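Local coordinates for protein oxidoreductase (Listeria innocua, PDB 3E18) that binds nicotinamide-adenine-dinucleotide through a Rossmann domain and is probably a dehydrogenase of the GFO/IDH/MocA family, its substrate not known, at residues V121-N124 against R125-D128; G171-V174 against L175-G178; N309-V312 against D313-N317; V328-V331 against L332-I335. All blocks are in the same frame, centred on the assembly; numbering follows the deposited sequence.

Contact 1. Residues V121-N124 against R125-D128; sequences VHQN and RRWD. With NAD (nicotinamide-adenine-dinucleotide), chain E.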
loop_
_atom_site.group_PDB
_atom_site.type_symbol
_atom_site.label_atom_id
_atom_site.label_comp_id
_atom_site.label_asym_id
_atom_site.label_seq_id
_atom_site.Cartn_x
_atom_site.Cartn_y
_atom_site.Cartn_z
ATOM N N VAL A 121 -17.949 -17.232 18.010
ATOM C CA VAL A 121 -18.099 -16.170 17.008
ATOM C C VAL A 121 -18.241 -16.755 15.610
ATOM O O VAL A 121 -17.493 -17.640 15.232
ATOM C CB VAL A 121 -16.887 -15.257 17.037
ATOM N N HIS A 122 -19.171 -16.225 14.831
ATOM C CA HIS A 122 -19.366 -16.683 13.477
ATOM C C HIS A 122 -18.364 -16.048 12.522
ATOM O O HIS A 122 -18.705 -15.147 11.757
ATOM C CB HIS A 122 -20.787 -16.378 13.008
ATOM C CG HIS A 122 -21.153 -17.078 11.739
ATOM N ND1 HIS A 122 -21.826 -16.453 10.711
ATOM C CD2 HIS A 122 -20.921 -18.344 11.322
ATOM C CE1 HIS A 122 -22.008 -17.310 9.722
ATOM N NE2 HIS A 122 -21.476 -18.467 10.069
ATOM N N GLN A 123 -17.120 -16.518 12.568
ATOM C CA GLN A 123 -16.116 -16.054 11.617
ATOM C C GLN A 123 -16.156 -16.921 10.360
ATOM O O GLN A 123 -15.246 -17.674 10.079
ATOM C CB GLN A 123 -14.722 -15.990 12.287
ATOM C CG GLN A 123 -14.659 -15.041 13.521
ATOM C CD GLN A 123 -14.831 -13.545 13.215
ATOM O OE1 GLN A 123 -14.822 -13.103 12.057
ATOM N NE2 GLN A 123 -14.988 -12.762 14.263
ATOM N N ASN A 124 -17.241 -16.786 9.584
ATOM C CA ASN A 124 -17.488 -17.658 8.446
ATOM C C ASN A 124 -16.485 -17.473 7.303
ATOM O O ASN A 124 -16.302 -18.372 6.488
ATOM C CB ASN A 124 -18.920 -17.440 7.905
ATOM C CG ASN A 124 -19.194 -15.996 7.542
ATOM O OD1 ASN A 124 -18.833 -15.094 8.280
ATOM N ND2 ASN A 124 -19.861 -15.772 6.404
ATOM N N ARG A 125 -15.815 -16.321 7.243
ATOM C CA ARG A 125 -14.906 -16.064 6.111
ATOM C C ARG A 125 -13.540 -16.732 6.233
ATOM O O ARG A 125 -12.713 -16.656 5.317
ATOM C CB ARG A 125 -14.845 -14.571 5.772
ATOM C CG ARG A 125 -16.197 -14.087 5.220
ATOM C CD ARG A 125 -16.078 -12.828 4.399
ATOM N NE ARG A 125 -17.345 -12.470 3.766
ATOM C CZ ARG A 125 -17.699 -12.769 2.514
ATOM N NH1 ARG A 125 -16.888 -13.447 1.704
ATOM N NH2 ARG A 125 -18.875 -12.363 2.063
ATOM N N ARG A 126 -13.311 -17.424 7.349
ATOM C CA ARG A 126 -12.161 -18.319 7.465
ATOM C C ARG A 126 -12.283 -19.496 6.497
ATOM O O ARG A 126 -11.288 -20.108 6.145
ATOM C CB ARG A 126 -12.034 -18.858 8.877
ATOM C CG ARG A 126 -11.633 -17.843 9.889
ATOM C CD ARG A 126 -11.343 -18.533 11.195
ATOM N NE ARG A 126 -11.181 -17.572 12.269
ATOM C CZ ARG A 126 -10.646 -17.876 13.449
ATOM N NH1 ARG A 126 -10.279 -19.116 13.691
ATOM N NH2 ARG A 126 -10.533 -16.958 14.401
ATOM N N TRP A 127 -13.505 -19.774 6.047
ATOM C CA TRP A 127 -13.774 -20.837 5.081
ATOM C C TRP A 127 -13.783 -20.338 3.621
ATOM O O TRP A 127 -14.006 -21.122 2.700
ATOM C CB TRP A 127 -15.104 -21.535 5.426
ATOM C CG TRP A 127 -15.027 -22.516 6.594
ATOM C CD1 TRP A 127 -14.911 -23.877 6.512
ATOM C CD2 TRP A 127 -15.062 -22.204 7.999
ATOM N NE1 TRP A 127 -14.878 -24.436 7.770
ATOM C CE2 TRP A 127 -14.975 -23.436 8.703
ATOM C CE3 TRP A 127 -15.171 -21.009 8.733
ATOM C CZ2 TRP A 127 -14.976 -23.507 10.107
ATOM C CZ3 TRP A 127 -15.177 -21.081 10.146
ATOM C CH2 TRP A 127 -15.082 -22.326 10.811
ATOM N N ASP A 128 -13.544 -19.044 3.416
ATOM C CA ASP A 128 -13.516 -18.456 2.068
ATOM C C ASP A 128 -12.439 -19.122 1.207
ATOM O O ASP A 128 -11.306 -19.305 1.651
ATOM C CB ASP A 128 -13.286 -16.944 2.132
ATOM C CG ASP A 128 -14.577 -16.141 2.255
ATOM O OD1 ASP A 128 -15.669 -16.735 2.410
ATOM O OD2 ASP A 128 -14.495 -14.889 2.191
HETATM P PA NAD E . -30.317 -6.345 9.719
HETATM O O1A NAD E . -30.616 -6.780 8.335
HETATM O O2A NAD E . -30.610 -4.925 9.982
HETATM O O5B NAD E . -31.088 -7.285 10.767
HETATM C C5B NAD E . -30.967 -7.164 12.167
HETATM C C4B NAD E . -32.269 -7.673 12.777
HETATM O O4B NAD E . -32.185 -7.708 14.190
HETATM C C3B NAD E . -33.437 -6.759 12.419
HETATM O O3B NAD E . -34.469 -7.533 11.856
HETATM C C2B NAD E . -33.860 -6.169 13.748
HETATM O O2B NAD E . -35.248 -5.936 13.825
HETATM C C1B NAD E . -33.395 -7.224 14.735
HETATM N N9A NAD E . -33.155 -6.699 16.088
HETATM C C8A NAD E . -32.636 -5.475 16.436
HETATM N N7A NAD E . -32.571 -5.404 17.787
HETATM C C5A NAD E . -33.047 -6.564 18.298
HETATM C C6A NAD E . -33.217 -7.015 19.603
HETATM N N6A NAD E . -32.709 -6.309 20.611
HETATM N N1A NAD E . -33.744 -8.279 19.822
HETATM C C2A NAD E . -34.107 -9.086 18.761
HETATM N N3A NAD E . -33.938 -8.629 17.470
HETATM C C4A NAD E . -33.419 -7.388 17.242
HETATM O O3 NAD E . -28.756 -6.646 10.035
HETATM P PN NAD E . -27.875 -7.757 9.307
HETATM O O1N NAD E . -27.227 -7.172 8.102
HETATM O O2N NAD E . -28.615 -9.036 9.211
HETATM O O5D NAD E . -26.666 -7.954 10.390
HETATM C C5D NAD E . -26.885 -8.393 11.713
HETATM C C4D NAD E . -25.562 -8.921 12.311
HETATM O O4D NAD E . -24.975 -9.858 11.426
HETATM C C3D NAD E . -24.517 -7.837 12.510
HETATM O O3D NAD E . -23.732 -8.147 13.652
HETATM C C2D NAD E . -23.620 -7.932 11.293
HETATM O O2D NAD E . -22.306 -7.547 11.623
HETATM C C1D NAD E . -23.694 -9.420 10.977
HETATM N N1N NAD E . -23.452 -9.792 9.558
HETATM C C2N NAD E . -22.463 -10.706 9.325
HETATM C C3N NAD E . -22.150 -11.137 8.041
HETATM C C7N NAD E . -21.222 -12.302 7.881
HETATM O O7N NAD E . -20.737 -12.616 6.603
HETATM N N7N NAD E . -20.877 -13.037 8.943
HETATM C C4N NAD E . -22.891 -10.647 6.956
HETATM C C5N NAD E . -23.914 -9.725 7.194
HETATM C C6N NAD E . -24.192 -9.311 8.502
HETATM O O HOH W 1 -15.001 -14.156 9.168
HETATM O O HOH W 2 -17.107 -18.893 3.447
#

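Contact 2. Residues G171-V174 against L175-G178; sequences GGMV and LDWG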
loop_
_atom_site.group_PDB
_atom_site.type_symbol
_atom_site.label_atom_id
_atom_site.label_comp_id
_atom_site.label_asym_id
_atom_site.label_seq_id
_atom_site.Cartn_x
_atom_site.Cartn_y
_atom_site.Cartn_z
ATOM N N GLY A 171 -21.290 0.749 13.528
ATOM C CA GLY A 171 -21.242 0.818 12.081
ATOM C C GLY A 171 -19.872 1.106 11.504
ATOM O O GLY A 171 -18.866 1.173 12.232
ATOM N N GLY A 172 -19.824 1.289 10.187
ATOM C CA GLY A 172 -18.547 1.501 9.505
ATOM C C GLY A 172 -17.850 0.250 8.993
ATOM O O GLY A 172 -18.180 -0.863 9.401
ATOM N N MET A 173 -16.861 0.442 8.118
ATOM C CA MET A 173 -16.204 -0.670 7.428
ATOM C C MET A 173 -15.152 -1.438 8.231
ATOM O O MET A 173 -14.931 -2.627 7.965
ATOM C CB MET A 173 -15.650 -0.231 6.063
ATOM C CG MET A 173 -16.715 -0.059 4.970
ATOM S SD MET A 173 -17.783 -1.509 4.616
ATOM C CE MET A 173 -19.311 -0.858 5.223
ATOM N N VAL A 174 -14.488 -0.779 9.181
ATOM C CA VAL A 174 -13.558 -1.500 10.067
ATOM C C VAL A 174 -14.329 -2.631 10.779
ATOM O O VAL A 174 -13.913 -3.787 10.797
ATOM C CB VAL A 174 -12.895 -0.562 11.096
ATOM C CG1 VAL A 174 -12.038 -1.351 12.076
ATOM C CG2 VAL A 174 -12.028 0.498 10.404
ATOM N N LEU A 175 -15.489 -2.285 11.321
ATOM C CA LEU A 175 -16.309 -3.226 12.072
ATOM C C LEU A 175 -17.095 -4.205 11.184
ATOM O O LEU A 175 -17.501 -5.270 11.626
ATOM C CB LEU A 175 -17.226 -2.444 13.029
ATOM C CG LEU A 175 -16.468 -1.823 14.208
ATOM C CD1 LEU A 175 -17.371 -0.903 15.032
ATOM C CD2 LEU A 175 -15.890 -2.910 15.080
ATOM N N ASP A 176 -17.280 -3.848 9.922
ATOM C CA ASP A 176 -18.049 -4.677 9.005
ATOM C C ASP A 176 -17.138 -5.662 8.265
ATOM O O ASP A 176 -17.178 -6.858 8.518
ATOM C CB ASP A 176 -18.799 -3.779 8.026
ATOM C CG ASP A 176 -19.819 -4.526 7.194
ATOM O OD1 ASP A 176 -19.955 -5.760 7.334
ATOM O OD2 ASP A 176 -20.492 -3.866 6.379
ATOM N N TRP A 177 -16.311 -5.158 7.360
ATOM C CA TRP A 177 -15.432 -6.015 6.583
ATOM C C TRP A 177 -14.083 -6.208 7.261
ATOM O O TRP A 177 -13.461 -7.263 7.147
ATOM C CB TRP A 177 -15.240 -5.430 5.195
ATOM C CG TRP A 177 -16.093 -6.059 4.161
ATOM C CD1 TRP A 177 -17.196 -5.514 3.561
ATOM C CD2 TRP A 177 -15.931 -7.365 3.595
ATOM N NE1 TRP A 177 -17.728 -6.400 2.654
ATOM C CE2 TRP A 177 -16.970 -7.543 2.653
ATOM C CE3 TRP A 177 -15.001 -8.399 3.783
ATOM C CZ2 TRP A 177 -17.108 -8.716 1.905
ATOM C CZ3 TRP A 177 -15.137 -9.562 3.028
ATOM C CH2 TRP A 177 -16.185 -9.708 2.108
ATOM N N GLY A 178 -13.627 -5.181 7.958
ATOM C CA GLY A 178 -12.317 -5.229 8.608
ATOM C C GLY A 178 -12.161 -6.415 9.522
ATOM O O GLY A 178 -11.132 -7.084 9.490
HETATM O O HOH W 3 -16.120 0.640 11.589
#

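Contact 3. Residues N309-V312 against D313-N317; sequences NNFV and DVLNN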
loop_
_atom_site.group_PDB
_atom_site.type_symbol
_atom_site.label_atom_id
_atom_site.label_comp_id
_atom_site.label_asym_id
_atom_site.label_seq_id
_atom_site.Cartn_x
_atom_site.Cartn_y
_atom_site.Cartn_z
ATOM N N ASN A 309 -21.027 -27.526 11.953
ATOM C CA ASN A 309 -20.712 -28.894 12.361
ATOM C C ASN A 309 -19.626 -28.895 13.410
ATOM O O ASN A 309 -19.628 -29.720 14.327
ATOM C CB ASN A 309 -20.308 -29.772 11.175
ATOM C CG ASN A 309 -21.504 -30.246 10.375
ATOM O OD1 ASN A 309 -22.594 -30.433 10.913
ATOM N ND2 ASN A 309 -21.306 -30.446 9.082
ATOM N N ASN A 310 -18.710 -27.950 13.288
ATOM C CA ASN A 310 -17.704 -27.778 14.332
ATOM C C ASN A 310 -18.311 -27.315 15.671
ATOM O O ASN A 310 -17.898 -27.780 16.736
ATOM C CB ASN A 310 -16.634 -26.797 13.889
ATOM C CG ASN A 310 -15.602 -26.567 14.964
ATOM O OD1 ASN A 310 -15.372 -25.437 15.393
ATOM N ND2 ASN A 310 -15.024 -27.642 15.446
ATOM N N PHE A 311 -19.245 -26.369 15.605
ATOM C CA PHE A 311 -19.998 -25.891 16.773
ATOM C C PHE A 311 -20.680 -27.065 17.506
ATOM O O PHE A 311 -20.545 -27.188 18.721
ATOM C CB PHE A 311 -21.040 -24.835 16.356
ATOM C CG PHE A 311 -21.925 -24.351 17.491
ATOM C CD1 PHE A 311 -21.406 -23.562 18.517
ATOM C CD2 PHE A 311 -23.282 -24.674 17.519
ATOM C CE1 PHE A 311 -22.221 -23.119 19.568
ATOM C CE2 PHE A 311 -24.108 -24.230 18.557
ATOM C CZ PHE A 311 -23.577 -23.457 19.583
ATOM N N VAL A 312 -21.374 -27.924 16.754
ATOM C CA VAL A 312 -21.984 -29.157 17.297
ATOM C C VAL A 312 -20.952 -30.098 17.924
ATOM O O VAL A 312 -21.163 -30.609 19.032
ATOM C CB VAL A 312 -22.848 -29.871 16.243
ATOM C CG1 VAL A 312 -23.384 -31.198 16.769
ATOM C CG2 VAL A 312 -24.011 -28.995 15.873
ATOM N N ASP A 313 -19.832 -30.288 17.235
ATOM C CA ASP A 313 -18.740 -31.131 17.733
ATOM C C ASP A 313 -18.160 -30.593 19.041
ATOM O O ASP A 313 -17.708 -31.368 19.885
ATOM C CB ASP A 313 -17.618 -31.229 16.695
ATOM C CG ASP A 313 -17.994 -32.070 15.467
ATOM O OD1 ASP A 313 -19.053 -32.740 15.461
ATOM O OD2 ASP A 313 -17.216 -32.040 14.486
ATOM N N VAL A 314 -18.134 -29.263 19.177
ATOM C CA VAL A 314 -17.720 -28.594 20.418
ATOM C C VAL A 314 -18.756 -28.855 21.523
ATOM O O VAL A 314 -18.392 -29.213 22.645
ATOM C CB VAL A 314 -17.473 -27.073 20.203
ATOM C CG1 VAL A 314 -17.365 -26.330 21.524
ATOM C CG2 VAL A 314 -16.218 -26.859 19.383
ATOM N N LEU A 315 -20.042 -28.734 21.185
ATOM C CA LEU A 315 -21.132 -29.030 22.128
ATOM C C LEU A 315 -21.123 -30.477 22.611
ATOM O O LEU A 315 -21.442 -30.745 23.770
ATOM C CB LEU A 315 -22.511 -28.737 21.505
ATOM C CG LEU A 315 -22.881 -27.316 21.055
ATOM C CD1 LEU A 315 -24.388 -27.171 20.843
ATOM C CD2 LEU A 315 -22.366 -26.258 22.017
ATOM N N ASN A 316 -20.767 -31.397 21.709
ATOM C CA ASN A 316 -20.696 -32.826 21.998
ATOM C C ASN A 316 -19.363 -33.217 22.625
ATOM O O ASN A 316 -19.121 -34.396 22.898
ATOM C CB ASN A 316 -20.943 -33.643 20.721
ATOM C CG ASN A 316 -22.399 -33.634 20.288
ATOM O OD1 ASN A 316 -22.708 -33.626 19.096
ATOM N ND2 ASN A 316 -23.300 -33.643 21.254
ATOM N N ASN A 317 -18.510 -32.217 22.849
ATOM C CA ASN A 317 -17.153 -32.373 23.410
ATOM C C ASN A 317 -16.238 -33.378 22.670
ATOM O O ASN A 317 -15.430 -34.083 23.286
ATOM C CB ASN A 317 -17.203 -32.638 24.927
ATOM C CG ASN A 317 -15.886 -32.312 25.627
ATOM O OD1 ASN A 317 -15.096 -31.480 25.157
ATOM N ND2 ASN A 317 -15.635 -32.982 26.750
HETATM O O HOH W 4 -15.046 -30.360 14.569
#

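Contact 4. Residues V328-V331 against L332-I335; sequences VYQV and LKLI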
loop_
_atom_site.group_PDB
_atom_site.type_symbol
_atom_site.label_atom_id
_atom_site.label_comp_id
_atom_site.label_asym_id
_atom_site.label_seq_id
_atom_site.Cartn_x
_atom_site.Cartn_y
_atom_site.Cartn_z
ATOM N N VAL A 328 -10.546 -14.336 18.713
ATOM C CA VAL A 328 -11.550 -13.303 18.474
ATOM C C VAL A 328 -11.246 -12.043 19.309
ATOM O O VAL A 328 -11.388 -10.912 18.808
ATOM C CB VAL A 328 -12.989 -13.878 18.694
ATOM C CG1 VAL A 328 -14.061 -12.824 18.525
ATOM C CG2 VAL A 328 -13.247 -15.001 17.716
ATOM N N TYR A 329 -10.780 -12.272 20.544
ATOM C CA TYR A 329 -10.291 -11.240 21.467
ATOM C C TYR A 329 -9.120 -10.435 20.888
ATOM O O TYR A 329 -9.140 -9.198 20.923
ATOM C CB TYR A 329 -9.884 -11.872 22.813
ATOM C CG TYR A 329 -9.273 -10.899 23.806
ATOM C CD1 TYR A 329 -10.043 -9.887 24.378
ATOM C CD2 TYR A 329 -7.922 -10.990 24.170
ATOM C CE1 TYR A 329 -9.491 -8.978 25.279
ATOM C CE2 TYR A 329 -7.357 -10.090 25.088
ATOM C CZ TYR A 329 -8.151 -9.089 25.631
ATOM O OH TYR A 329 -7.629 -8.185 26.521
ATOM N N GLN A 330 -8.117 -11.137 20.364
ATOM C CA GLN A 330 -6.944 -10.483 19.761
ATOM C C GLN A 330 -7.316 -9.651 18.543
ATOM O O GLN A 330 -6.755 -8.579 18.329
ATOM C CB GLN A 330 -5.858 -11.486 19.412
ATOM C CG GLN A 330 -5.267 -12.221 20.615
ATOM C CD GLN A 330 -4.533 -11.308 21.602
ATOM O OE1 GLN A 330 -3.963 -10.279 21.228
ATOM N NE2 GLN A 330 -4.538 -11.696 22.871
ATOM N N VAL A 331 -8.284 -10.132 17.768
ATOM C CA VAL A 331 -8.837 -9.323 16.669
ATOM C C VAL A 331 -9.467 -8.042 17.207
ATOM O O VAL A 331 -9.193 -6.964 16.694
ATOM C CB VAL A 331 -9.824 -10.123 15.822
ATOM C CG1 VAL A 331 -10.497 -9.234 14.767
ATOM C CG2 VAL A 331 -9.100 -11.280 15.146
ATOM N N LEU A 332 -10.276 -8.143 18.266
ATOM C CA LEU A 332 -10.945 -6.951 18.801
ATOM C C LEU A 332 -9.951 -5.940 19.366
ATOM O O LEU A 332 -10.140 -4.744 19.207
ATOM C CB LEU A 332 -12.018 -7.313 19.847
ATOM C CG LEU A 332 -13.257 -8.099 19.396
ATOM C CD1 LEU A 332 -14.060 -8.512 20.626
ATOM C CD2 LEU A 332 -14.146 -7.324 18.452
ATOM N N LYS A 333 -8.879 -6.438 19.980
ATOM C CA LYS A 333 -7.777 -5.600 20.425
ATOM C C LYS A 333 -7.073 -4.927 19.239
ATOM O O LYS A 333 -6.623 -3.786 19.352
ATOM C CB LYS A 333 -6.764 -6.435 21.201
ATOM C CG LYS A 333 -7.079 -6.635 22.671
ATOM C CD LYS A 333 -5.931 -7.363 23.369
ATOM C CE LYS A 333 -4.809 -6.426 23.830
ATOM N NZ LYS A 333 -5.225 -5.510 24.942
ATOM N N LEU A 334 -6.997 -5.630 18.107
ATOM C CA LEU A 334 -6.398 -5.072 16.889
ATOM C C LEU A 334 -7.273 -3.965 16.304
ATOM O O LEU A 334 -6.764 -2.929 15.882
ATOM C CB LEU A 334 -6.116 -6.174 15.844
ATOM C CG LEU A 334 -5.479 -5.815 14.489
ATOM C CD1 LEU A 334 -4.241 -4.974 14.671
ATOM C CD2 LEU A 334 -5.115 -7.070 13.709
ATOM N N ILE A 335 -8.581 -4.181 16.298
ATOM C CA ILE A 335 -9.523 -3.152 15.880
ATOM C C ILE A 335 -9.428 -1.881 16.753
ATOM O O ILE A 335 -9.477 -0.749 16.243
ATOM C CB ILE A 335 -10.957 -3.715 15.850
ATOM C CG1 ILE A 335 -11.114 -4.656 14.650
ATOM C CG2 ILE A 335 -11.986 -2.597 15.768
ATOM C CD1 ILE A 335 -12.390 -5.525 14.686
#

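Contact 1. Residues V121-N124 against R125-D128
Gln123 and Arg126, with Asn124 and Trp127, pack round the turn where strand 119-122, outermost in the parallel Rossmann sheet, passes through a short 3-10 segment toward helix 129-140. The tight part is the backbone turn. Trp127 N donates to Asn124 O at 3.2 Å, while Arg126 N reaches Gln123 O in a weak bond of 3.4 Å. Gln123 O also lies at the edge of the Trp127 ring, close to its plane, 3.4 Å from CZ3, and Pro305 O holds NE1. Arg126 runs extended past Gln123 CB to salt bridges with Asp183 and Glu327. Two waters mark the solvent side, one joining Gln123 OE1 to Arg125 N, the other Asn124 O to Asp128 OD1. Arg125 is nevertheless held there: NH1 donates to the syn lone pair of Asp128 OD2 at 2.8 Å, in the guanidinium plane, and a glycerol, probably from the crystallisation liquor, bonds its NE. Asn124 faces the cofactor, its chi1 of 56° setting CG between backbone N and carbonyl carbon. Its amide pairs with the nicotinamide carboxamide: Asn124 ND2 donates to NAD O7N at 3.3 Å, and NAD N7N to Asn124 OD1 at 3.0 Å, with a nearly straight angle of 166°.

Contact 2. Residues G171-V174 against L175-G178
Met173 reaches two side chains of the next turn, Asp176 and Trp177, and lies alongside each of them, pointing the same way as its partner. Its methyl CE comes to 3.4 Å from Asp176 OD2, while Met173 SD sits 4.2 Å from Trp177 CD1. The sulfur lies 85° off the normal of the five-membered ring, so this Met-aromatic contact is made at the ring edge and not over its face. Bends at chi2 and chi3 bring CE to the carboxylate.

The backbone bonds of the same turn hold the residues that carry these side chains. Met173 O accepts two bonds, from Trp177 N at 2.9 Å and from Gly178 N at 2.9 Å, with a weak third from Asp176 N; the Gly178 bond lies in the carbonyl plane and is the straightest, at 167°. This i to i+5 bond marks a wider pi-type turn at 175-178. A water donates to Gly171 O and accepts from Leu175 N, joining the loop to the first turn.

Farther out, Asp209 OD2 accepts from Val174 N, and Val228 of strand 223-229 packs on both Met173 and Trp177. Asp176 OD1 forms a salt bridge with Lys96 of the NAD site, and OD2 a weak, long ion pair with Arg164. The arrangement is the N-terminal turn of helix 173-188, at the edge of the cofactor pocket in this GFO/IDH/MocA-type protein.

Contact 3. Residues N309-V312 against D313-N317
Phe311 holds CG anti to its backbone N (chi1 176°), whereas Leu315 holds CG anti to its carbonyl carbon (chi1 -61°), and the two side chains, one helical turn apart, meet at a slant. They belong to helix 307-315, an alpha-helix packed against the Rossmann sheet and closed by a Schellman motif. Leu315 CD2 stands over one face of the Phe311 ring, 4.2 Å from the centroid and 24° off the normal, a CH-pi contact displaced toward the rim. The second methyl, CD1, approaches the ring carbon Phe311 CE2 to 3.7 Å, so both branches of the leucine bear on the ring. His91 of strand 91-95 touches both residues, and Met120 of strand 119-122 lies against Phe311 and Asn310.

Four successive i to i+4 bonds carry the backbone, from Asp313 N to Asn309 O through Asn316 N to Val312 O. The last is the shortest, at 2.8 Å. The Val312 and Asn316 side chains lie side by side, CG1 of the former 3.4 Å from OD1 of the latter. Asn317 then leaves the helix: its positive phi and the bonds back into the last turn, among them Asn317 N to Val314 O at 3.0 Å, make the Schellman motif.

On the polar flank Asn310 OD1 accepts from Ile322 N, and its ND2 also donates to Glu320 O. A water links this amide to the next turn, accepting from Asn310 ND2 at 2.9 Å and donating to Asp313 OD2 at 2.7 Å.

Contact 4. Residues V328-V331 against L332-I335
Lys333 lays its aliphatic chain over a face of the Tyr329 ring one turn earlier in helix 325-344. Followed outward, Lys333 CB first passes the backbone, 3.6 Å from Gln330 O. CG is directed anti to the carbonyl carbon and stands over the ring, 4.3 Å from the Tyr329 centroid and 20° off its normal, a CH-pi contact offset toward the rim. CD comes closer to individual ring atoms, 3.5 Å from Tyr329 CE2, and the same CD lies 4.1 Å from Gln330 OE1. After bends at chi3 and chi4 (85° and 68°) the ammonium NZ ends 3.9 Å from Tyr329 OH, so the ring is met by the methylene chain, with the charge beyond its hydroxyl end.

Lys333 and Gln330 are solvent-exposed and lie side by side, pointing the same way. The other flank of the helix is buried and apolar: Val331 CG1 touches Ile335 CD1 at 4.2 Å, a looser meeting than the lysine-tyrosine one. Beneath both, four i to i+4 backbone bonds run from Leu332 N to Val328 O through Ile335 N to Val331 O, each between 2.9 and 3.0 Å, as in a regular alpha-helix.

Helix 325-344 packs on two other helices with different residues. Val328, Tyr329 and Leu332 pack on helix 102-115 of the Rossmann part, through Leu105, Leu106 and Ser102, whereas Val331, Leu334 and Ile335 pack on helix 173-188 through Asp183, Leu186 and Leu182.

In the fold
Contacts 1, 2 and 4 adjoin one another; contact 3 touches none of them, its nearest atoms about 5 Å from contact 1. Contacts 2 and 4 are buried, 1 and 3 partly so. Val121 CB of contact 1 meets Val328 CG2 of contact 4 at 3.7 Å, Val174 and Leu175 of contact 2 pack on Ile335 of contact 4, and Arg125 NE lies 3.4 Å from Trp177 CH2. Contacts 3 and 4 both pair a ring with an aliphatic chain one turn on, a buried phenylalanine under leucine in contact 3, a partly exposed tyrosine under an exposed lysine in contact 4. Contact 1 alone bonds the nicotinamide; contact 2 reaches the same pocket by charge, whereas contacts 3 and 4 are helix packing.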